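Local coordinates for putative hemin transport system, substrate-binding protein (Burkholderia cenocepacia J2315, PDB 5GIZ) that binds heme in the periplasm and probably passes it to the inner-membrane transporter of a bacterial heme-uptake system, at residues 6-20 against 31-45. Numbering follows the deposited sequence. Where two conformers were deposited one is given.
Sequences KRVIVIGGALAETAF and RLVGADTTCTYPDAA
Phe-20 packs against Leu-32: Leu-32 CD1 stands 3.5 Å from the Phe-20 ring centroid, 19° off the normal, a CH-pi contact. Ala-44 CB covers the opposite face at 3.8 Å from the centroid, so the ring is clamped between strand and helix residues. The other Leu-32 branch, CD2, packs on Val-10 CG2 (3.5 Å) and Val-8 CG1. Parallel pairing is evidenced by the bonds Arg-31 N to Lys-6 O, Val-8 N to Arg-31 O and Val-33 N to Val-8 O, all near 165° at hydrogen. The CA register skips Val-33, with Val-8 nearest Leu-32 and Ile-9 nearest Gly-34; Val-10 N reaches Gly-34 O (3.1 Å) and the bond from Asp-36 N to Val-10 O is weak.

At the strand ends Asp-36 couples the two loops. Its CG sits between the backbone N and the carbonyl carbon (chi1 73°), which points OD1 at Gly-12 and OD2 at Thr-38. OD1 takes the Gly-12 N-H (2.7 Å) from above the carboxylate plane, while OD2 is gripped by Thr-38 N, closing an Asx turn, and by Thr-38 OG1 (2.6 Å) on its syn lone pair. On the sheet face carrying Arg-7, away from Leu-32, the Arg-7 guanidinium has Val-33 CG1 3.5 Å above its plane, and its NH2 bonds Leu-65 O.

The contact joins elements of a beta-alpha-beta unit: strand 6-11, helix 13-23 and strand 30-35, the last bordering a four-stranded parallel sheet. Gly-13, at the helix start, and Thr-37, in the loop after strand 30-35, bind heme in other structures of this protein. Thr-38 touches strand 52-53 at Tyr-53, axial ligand of the iron in those structures; no heme is bound here. Helix 101-114 packs against Leu-15.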
ATOM      1  N   LYS A   6      25.706   3.956   7.589  1.00 21.90           N
ATOM      2  CA  LYS A   6      24.819   3.267   8.481  1.00 19.89           C
ATOM      3  C   LYS A   6      24.214   2.047   7.790  1.00 16.70           C
ATOM      4  O   LYS A   6      23.765   2.098   6.650  1.00 16.94           O
ATOM      5  CB  LYS A   6      23.672   4.176   8.899  1.00 21.45           C
ATOM      6  CG  LYS A   6      24.157   5.303   9.776  1.00 25.08           C
ATOM      7  CD  LYS A   6      22.999   6.049  10.343  1.00 26.53           C
ATOM      8  CE  LYS A   6      23.495   7.060  11.345  1.00 29.62           C
ATOM      9  NZ  LYS A   6      22.495   8.144  11.537  1.00 30.75           N
ATOM     10  N   ARG A   7      24.163   0.945   8.519  1.00 14.58           N
ATOM     11  CA  ARG A   7      23.376  -0.230   8.104  1.00 13.26           C
ATOM     12  C   ARG A   7      21.922   0.023   8.511  1.00 12.79           C
ATOM     13  O   ARG A   7      21.630   0.294   9.675  1.00 12.45           O
ATOM     14  CB  ARG A   7      23.855  -1.506   8.789  1.00 12.98           C
ATOM     15  CG  ARG A   7      25.253  -1.926   8.355  1.00 13.59           C
ATOM     16  CD  ARG A   7      25.786  -3.117   9.134  1.00 14.02           C
ATOM     17  NE  ARG A   7      24.984  -4.314   8.954  1.00 13.74           N
ATOM     18  CZ  ARG A   7      25.057  -5.117   7.906  1.00 14.63           C
ATOM     19  NH1 ARG A   7      25.939  -4.882   6.925  1.00 15.49           N
ATOM     20  NH2 ARG A   7      24.265  -6.171   7.844  1.00 14.47           N
ATOM     21  N   VAL A   8      21.010  -0.001   7.518  1.00 12.23           N
ATOM     22  CA  VAL A   8      19.624   0.315   7.721  1.00 12.13           C
ATOM     23  C   VAL A   8      18.717  -0.878   7.461  1.00 11.56           C
ATOM     24  O   VAL A   8      18.865  -1.567   6.455  1.00 11.66           O
ATOM     25  CB  VAL A   8      19.239   1.519   6.834  1.00 12.57           C
ATOM     26  CG1 VAL A   8      17.781   1.885   7.034  1.00 12.98           C
ATOM     27  CG2 VAL A   8      20.147   2.700   7.081  1.00 13.09           C
ATOM     28  N   ILE A   9      17.734  -1.095   8.326  1.00 11.59           N
ATOM     29  CA  ILE A   9      16.639  -2.018   8.104  1.00 11.81           C
ATOM     30  C   ILE A   9      15.343  -1.230   7.941  1.00 11.51           C
ATOM     31  O   ILE A   9      15.114  -0.251   8.644  1.00 11.49           O
ATOM     32  CB  ILE A   9      16.566  -3.068   9.222  1.00 12.55           C
ATOM     33  CG1 ILE A   9      17.817  -3.965   9.133  1.00 13.07           C
ATOM     34  CG2 ILE A   9      15.235  -3.845   9.185  1.00 12.76           C
ATOM     35  CD1 ILE A   9      17.937  -4.958  10.261  1.00 13.61           C
ATOM     36  N   VAL A  10      14.497  -1.669   7.009  1.00 11.96           N
ATOM     37  CA  VAL A  10      13.269  -0.934   6.727  0.50 12.13           C
ATOM     38  C   VAL A  10      12.095  -1.899   6.873  1.00 12.30           C
ATOM     39  O   VAL A  10      12.134  -3.007   6.343  1.00 12.45           O
ATOM     40  CB  VAL A  10      13.319  -0.296   5.322  0.50 12.17           C
ATOM     41  CG1 VAL A  10      12.059   0.531   5.065  0.50 12.18           C
ATOM     42  CG2 VAL A  10      14.574   0.540   5.156  0.50 12.45           C
ATOM     43  N   ILE A  11      11.077  -1.455   7.572  1.00 12.68           N
ATOM     44  CA  ILE A  11       9.858  -2.217   7.819  1.00 13.06           C
ATOM     45  C   ILE A  11       8.726  -1.477   7.178  1.00 13.54           C
ATOM     46  O   ILE A  11       8.393  -0.404   7.642  1.00 13.56           O
ATOM     47  CB  ILE A  11       9.576  -2.466   9.318  1.00 13.89           C
ATOM     48  CG1 ILE A  11      10.804  -2.993  10.090  1.00 14.63           C
ATOM     49  CG2 ILE A  11       8.349  -3.362   9.396  1.00 14.38           C
ATOM     50  CD1 ILE A  11      11.411  -4.231   9.565  1.00 14.63           C
ATOM     51  N   GLY A  12       8.101  -2.075   6.162  1.00 13.41           N
ATOM     52  CA  GLY A  12       7.004  -1.491   5.461  1.00 13.76           C
ATOM     53  C   GLY A  12       7.377  -1.241   4.009  1.00 13.64           C
ATOM     54  O   GLY A  12       8.268  -0.462   3.691  1.00 14.02           O
ATOM     55  N   GLY A  13       6.684  -1.918   3.114  1.00 13.74           N
ATOM     56  CA  GLY A  13       7.022  -1.850   1.714  1.00 13.65           C
ATOM     57  C   GLY A  13       7.168  -0.464   1.112  1.00 13.52           C
ATOM     58  O   GLY A  13       8.086  -0.181   0.339  1.00 13.09           O
ATOM     59  N   ALA A  14       6.284   0.443   1.478  1.00 14.35           N
ATOM     60  CA  ALA A  14       6.389   1.785   0.966  1.00 14.71           C
ATOM     61  C   ALA A  14       7.579   2.530   1.480  1.00 14.62           C
ATOM     62  O   ALA A  14       8.066   3.425   0.815  1.00 14.03           O
ATOM     63  CB  ALA A  14       5.117   2.579   1.264  1.00 16.49           C
ATOM     64  N   LEU A  15       8.001   2.264   2.740  1.00 14.72           N
ATOM     65  CA  LEU A  15       9.203   2.842   3.271  1.00 15.41           C
ATOM     66  C   LEU A  15      10.419   2.366   2.536  1.00 14.34           C
ATOM     67  O   LEU A  15      11.361   3.130   2.254  1.00 14.54           O
ATOM     68  CB  LEU A  15       9.330   2.601   4.802  1.00 16.79           C
ATOM     69  CG  LEU A  15       8.381   3.365   5.682  1.00 18.99           C
ATOM     70  CD1 LEU A  15       8.813   3.099   7.125  1.00 19.13           C
ATOM     71  CD2 LEU A  15       8.399   4.857   5.428  1.00 19.51           C
ATOM     72  N   ALA A  16      10.456   1.064   2.186  1.00 13.25           N
ATOM     73  CA  ALA A  16      11.559   0.566   1.429  1.00 12.96           C
ATOM     74  C   ALA A  16      11.590   1.199   0.036  1.00 12.32           C
ATOM     75  O   ALA A  16      12.649   1.569  -0.459  1.00 12.72           O
ATOM     76  CB  ALA A  16      11.525  -0.954   1.322  1.00 12.90           C
ATOM     77  N   GLU A  17      10.426   1.314  -0.596  1.00 12.23           N
ATOM     78  CA  GLU A  17      10.357   2.003  -1.871  1.00 12.21           C
ATOM     79  C   GLU A  17      10.892   3.413  -1.760  1.00 12.87           C
ATOM     80  O   GLU A  17      11.607   3.878  -2.670  1.00 13.09           O
ATOM     81  CB  GLU A  17       8.933   2.045  -2.395  1.00 11.95           C
ATOM     82  CG  GLU A  17       8.391   0.690  -2.861  1.00 11.57           C
ATOM     83  CD  GLU A  17       7.148   0.808  -3.694  1.00 11.77           C
ATOM     84  OE1 GLU A  17       7.049   1.728  -4.533  1.00 11.28           O
ATOM     85  OE2 GLU A  17       6.212  -0.004  -3.539  1.00 11.84           O
ATOM     86  N   THR A  18      10.507   4.107  -0.691  1.00 13.44           N
ATOM     87  CA  THR A  18      10.973   5.469  -0.513  1.00 14.71           C
ATOM     88  C   THR A  18      12.486   5.522  -0.393  1.00 15.29           C
ATOM     89  O   THR A  18      13.160   6.280  -1.094  1.00 16.86           O
ATOM     90  CB  THR A  18      10.297   6.049   0.721  1.00 14.98           C
ATOM     91  OG1 THR A  18       8.862   6.062   0.572  1.00 16.10           O
ATOM     92  CG2 THR A  18      10.756   7.489   1.012  1.00 15.93           C
ATOM     93  N   ALA A  19      13.026   4.657   0.453  1.00 15.77           N
ATOM     94  CA  ALA A  19      14.467   4.614   0.587  1.00 17.05           C
ATOM     95  C   ALA A  19      15.169   4.342  -0.716  1.00 17.77           C
ATOM     96  O   ALA A  19      16.125   5.029  -1.093  1.00 19.35           O
ATOM     97  CB  ALA A  19      14.880   3.606   1.626  1.00 16.73           C
ATOM     98  N   PHE A  20      14.721   3.330  -1.451  1.00 16.64           N
ATOM     99  CA  PHE A  20      15.401   3.024  -2.687  1.00 17.12           C
ATOM    100  C   PHE A  20      15.244   4.150  -3.681  1.00 17.56           C
ATOM    101  O   PHE A  20      16.162   4.379  -4.437  1.00 20.26           O
ATOM    102  CB  PHE A  20      14.993   1.643  -3.259  1.00 16.52           C
ATOM    103  CG  PHE A  20      15.643   0.481  -2.552  1.00 16.42           C
ATOM    104  CD1 PHE A  20      16.986   0.259  -2.632  1.00 18.96           C
ATOM    105  CD2 PHE A  20      14.902  -0.324  -1.743  1.00 15.59           C
ATOM    106  CE1 PHE A  20      17.581  -0.795  -1.932  1.00 17.86           C
ATOM    107  CE2 PHE A  20      15.467  -1.409  -1.103  1.00 15.68           C
ATOM    108  CZ  PHE A  20      16.804  -1.606  -1.139  1.00 17.11           C
ATOM    109  N   ARG A  31      23.455   1.911   3.793  1.00 18.07           N
ATOM    110  CA  ARG A  31      23.183   0.711   3.000  1.00 17.34           C
ATOM    111  C   ARG A  31      21.998  -0.003   3.618  1.00 15.92           C
ATOM    112  O   ARG A  31      21.951  -0.195   4.843  1.00 13.63           O
ATOM    113  CB  ARG A  31      24.429  -0.210   3.021  1.00 19.99           C
ATOM    114  CG  ARG A  31      25.664   0.429   2.404  1.00 23.59           C
ATOM    115  CD  ARG A  31      26.977  -0.244   2.760  1.00 25.91           C
ATOM    116  NE  ARG A  31      27.462   0.092   4.097  1.00 28.52           N
ATOM    117  CZ  ARG A  31      27.571  -0.766   5.100  1.00 27.70           C
ATOM    118  NH1 ARG A  31      27.208  -2.040   4.921  1.00 30.00           N
ATOM    119  NH2 ARG A  31      28.044  -0.352   6.282  1.00 26.64           N
ATOM    120  N   LEU A  32      21.003  -0.368   2.812  1.00 14.24           N
ATOM    121  CA  LEU A  32      19.879  -1.128   3.288  0.50 14.13           C
ATOM    122  C   LEU A  32      20.312  -2.601   3.354  1.00 13.31           C
ATOM    123  O   LEU A  32      20.848  -3.105   2.373  1.00 14.30           O
ATOM    124  CB  LEU A  32      18.688  -0.922   2.362  0.50 14.65           C
ATOM    125  CG  LEU A  32      18.399   0.586   2.185  0.50 15.54           C
ATOM    126  CD1 LEU A  32      17.730   0.950   0.870  0.50 15.82           C
ATOM    127  CD2 LEU A  32      17.577   1.083   3.355  0.50 15.89           C
ATOM    128  N   VAL A  33      20.105  -3.239   4.499  1.00 12.22           N
ATOM    129  CA  VAL A  33      20.597  -4.596   4.749  1.00 12.43           C
ATOM    130  C   VAL A  33      19.538  -5.617   5.140  1.00 11.74           C
ATOM    131  O   VAL A  33      19.842  -6.814   5.212  1.00 12.49           O
ATOM    132  CB  VAL A  33      21.700  -4.570   5.849  1.00 12.35           C
ATOM    133  CG1 VAL A  33      22.840  -3.630   5.457  1.00 12.58           C
ATOM    134  CG2 VAL A  33      21.123  -4.248   7.229  1.00 12.48           C
ATOM    135  N   GLY A  34      18.300  -5.182   5.388  1.00 11.47           N
ATOM    136  CA  GLY A  34      17.254  -6.088   5.779  1.00 11.41           C
ATOM    137  C   GLY A  34      15.924  -5.347   5.712  1.00 10.98           C
ATOM    138  O   GLY A  34      15.882  -4.087   5.638  1.00 10.87           O
ATOM    139  N   ALA A  35      14.856  -6.130   5.727  1.00 11.63           N
ATOM    140  CA  ALA A  35      13.471  -5.641   5.635  1.00 11.56           C
ATOM    141  C   ALA A  35      12.499  -6.682   6.142  1.00 12.41           C
ATOM    142  O   ALA A  35      12.873  -7.811   6.428  1.00 12.89           O
ATOM    143  CB  ALA A  35      13.135  -5.302   4.194  1.00 11.87           C
ATOM    144  N   ASP A  36      11.235  -6.292   6.208  1.00 12.45           N
ATOM    145  CA  ASP A  36      10.177  -7.287   6.442  1.00 12.82           C
ATOM    146  C   ASP A  36       9.695  -7.823   5.093  1.00 13.01           C
ATOM    147  O   ASP A  36      10.063  -7.323   4.007  1.00 12.10           O
ATOM    148  CB  ASP A  36       9.009  -6.667   7.177  1.00 13.27           C
ATOM    149  CG  ASP A  36       8.217  -5.765   6.301  1.00 13.56           C
ATOM    150  OD1 ASP A  36       8.801  -4.719   5.910  1.00 13.26           O
ATOM    151  OD2 ASP A  36       7.048  -6.122   6.001  1.00 14.49           O
ATOM    152  N   THR A  37       8.853  -8.844   5.158  1.00 13.96           N
ATOM    153  CA  THR A  37       8.402  -9.519   3.930  1.00 14.96           C
ATOM    154  C   THR A  37       7.583  -8.706   2.979  1.00 14.62           C
ATOM    155  O   THR A  37       7.466  -9.097   1.798  1.00 15.64           O
ATOM    156  CB  THR A  37       7.593 -10.756   4.298  1.00 16.32           C
ATOM    157  OG1 THR A  37       6.445 -10.382   5.064  1.00 17.65           O
ATOM    158  CG2 THR A  37       8.457 -11.747   5.090  1.00 17.18           C
ATOM    159  N   THR A  38       7.010  -7.597   3.427  1.00 14.51           N
ATOM    160  CA  THR A  38       6.226  -6.749   2.524  1.00 15.01           C
ATOM    161  C   THR A  38       7.071  -5.933   1.565  1.00 14.34           C
ATOM    162  O   THR A  38       6.549  -5.315   0.628  1.00 14.74           O
ATOM    163  CB  THR A  38       5.248  -5.790   3.248  1.00 15.90           C
ATOM    164  OG1 THR A  38       5.941  -4.817   4.024  1.00 16.94           O
ATOM    165  CG2 THR A  38       4.291  -6.521   4.109  1.00 16.92           C
ATOM    166  N   CYS A  39       8.395  -5.936   1.749  1.00 12.91           N
ATOM    167  CA  CYS A  39       9.262  -5.109   0.926  1.00 13.13           C
ATOM    168  C   CYS A  39       9.735  -5.872  -0.271  1.00 13.26           C
ATOM    169  O   CYS A  39      10.833  -6.441  -0.297  1.00 13.80           O
ATOM    170  CB  CYS A  39      10.457  -4.570   1.738  1.00 12.89           C
ATOM    171  SG  CYS A  39       9.997  -3.542   3.142  1.00 13.41           S
ATOM    172  N   THR A  40       8.904  -5.845  -1.310  1.00 12.63           N
ATOM    173  CA  THR A  40       9.120  -6.606  -2.529  1.00 12.85           C
ATOM    174  C   THR A  40       9.420  -5.772  -3.749  1.00 12.62           C
ATOM    175  O   THR A  40       9.610  -6.315  -4.800  1.00 14.23           O
ATOM    176  CB  THR A  40       7.931  -7.463  -2.850  1.00 13.37           C
ATOM    177  OG1 THR A  40       6.824  -6.596  -3.083  1.00 13.23           O
ATOM    178  CG2 THR A  40       7.614  -8.377  -1.704  1.00 14.02           C
ATOM    179  N   TYR A  41       9.444  -4.446  -3.624  1.00 11.95           N
ATOM    180  CA  TYR A  41       9.678  -3.515  -4.723  1.00 12.11           C
ATOM    181  C   TYR A  41      10.659  -2.429  -4.312  1.00 12.12           C
ATOM    182  O   TYR A  41      10.555  -1.884  -3.235  1.00 11.50           O
ATOM    183  CB  TYR A  41       8.339  -2.851  -5.152  1.00 12.48           C
ATOM    184  CG  TYR A  41       8.476  -2.206  -6.490  1.00 12.88           C
ATOM    185  CD1 TYR A  41       8.888  -0.886  -6.610  1.00 13.01           C
ATOM    186  CD2 TYR A  41       8.256  -2.909  -7.644  1.00 14.03           C
ATOM    187  CE1 TYR A  41       9.075  -0.272  -7.838  1.00 14.29           C
ATOM    188  CE2 TYR A  41       8.466  -2.321  -8.878  1.00 14.62           C
ATOM    189  CZ  TYR A  41       8.908  -1.021  -8.958  1.00 15.39           C
ATOM    190  OH  TYR A  41       9.097  -0.399 -10.173  1.00 17.52           O
ATOM    191  N   PRO A  42      11.600  -2.024  -5.179  1.00 11.94           N
ATOM    192  CA  PRO A  42      11.932  -2.597  -6.479  1.00 12.78           C
ATOM    193  C   PRO A  42      12.748  -3.883  -6.315  1.00 12.49           C
ATOM    194  O   PRO A  42      12.740  -4.505  -5.243  1.00 11.83           O
ATOM    195  CB  PRO A  42      12.736  -1.482  -7.115  1.00 12.49           C
ATOM    196  CG  PRO A  42      13.445  -0.819  -5.946  1.00 12.64           C
ATOM    197  CD  PRO A  42      12.555  -0.967  -4.758  1.00 12.48           C
ATOM    198  N   ASP A  43      13.441  -4.325  -7.357  1.00 14.58           N
ATOM    199  CA  ASP A  43      14.201  -5.609  -7.239  1.00 15.51           C
ATOM    200  C   ASP A  43      15.233  -5.600  -6.104  1.00 15.06           C
ATOM    201  O   ASP A  43      15.426  -6.591  -5.420  1.00 15.20           O
ATOM    202  CB  ASP A  43      14.945  -5.929  -8.528  1.00 17.49           C
ATOM    203  CG  ASP A  43      14.031  -6.370  -9.646  1.00 20.24           C
ATOM    204  OD1 ASP A  43      12.860  -6.745  -9.388  1.00 22.03           O
ATOM    205  OD2 ASP A  43      14.489  -6.344 -10.829  1.00 24.65           O
ATOM    206  N   ALA A  44      15.807  -4.428  -5.815  1.00 15.92           N
ATOM    207  CA  ALA A  44      16.749  -4.307  -4.708  1.00 15.38           C
ATOM    208  C   ALA A  44      16.129  -4.602  -3.344  1.00 16.76           C
ATOM    209  O   ALA A  44      16.818  -5.043  -2.411  1.00 16.91           O
ATOM    210  CB  ALA A  44      17.349  -2.884  -4.682  1.00 15.74           C
ATOM    211  N   ALA A  45      14.828  -4.328  -3.195  1.00 15.63           N
ATOM    212  CA  ALA A  45      14.135  -4.605  -1.942  1.00 16.48           C
ATOM    213  C   ALA A  45      13.876  -6.085  -1.796  1.00 17.49           C
ATOM    214  O   ALA A  45      14.028  -6.687  -0.712  1.00 15.95           O
ATOM    215  CB  ALA A  45      12.787  -3.831  -1.881  1.00 16.75           C
TER
HETATM  216  O   HOH W   1       9.225  -2.564  -1.019  1.00 11.07           O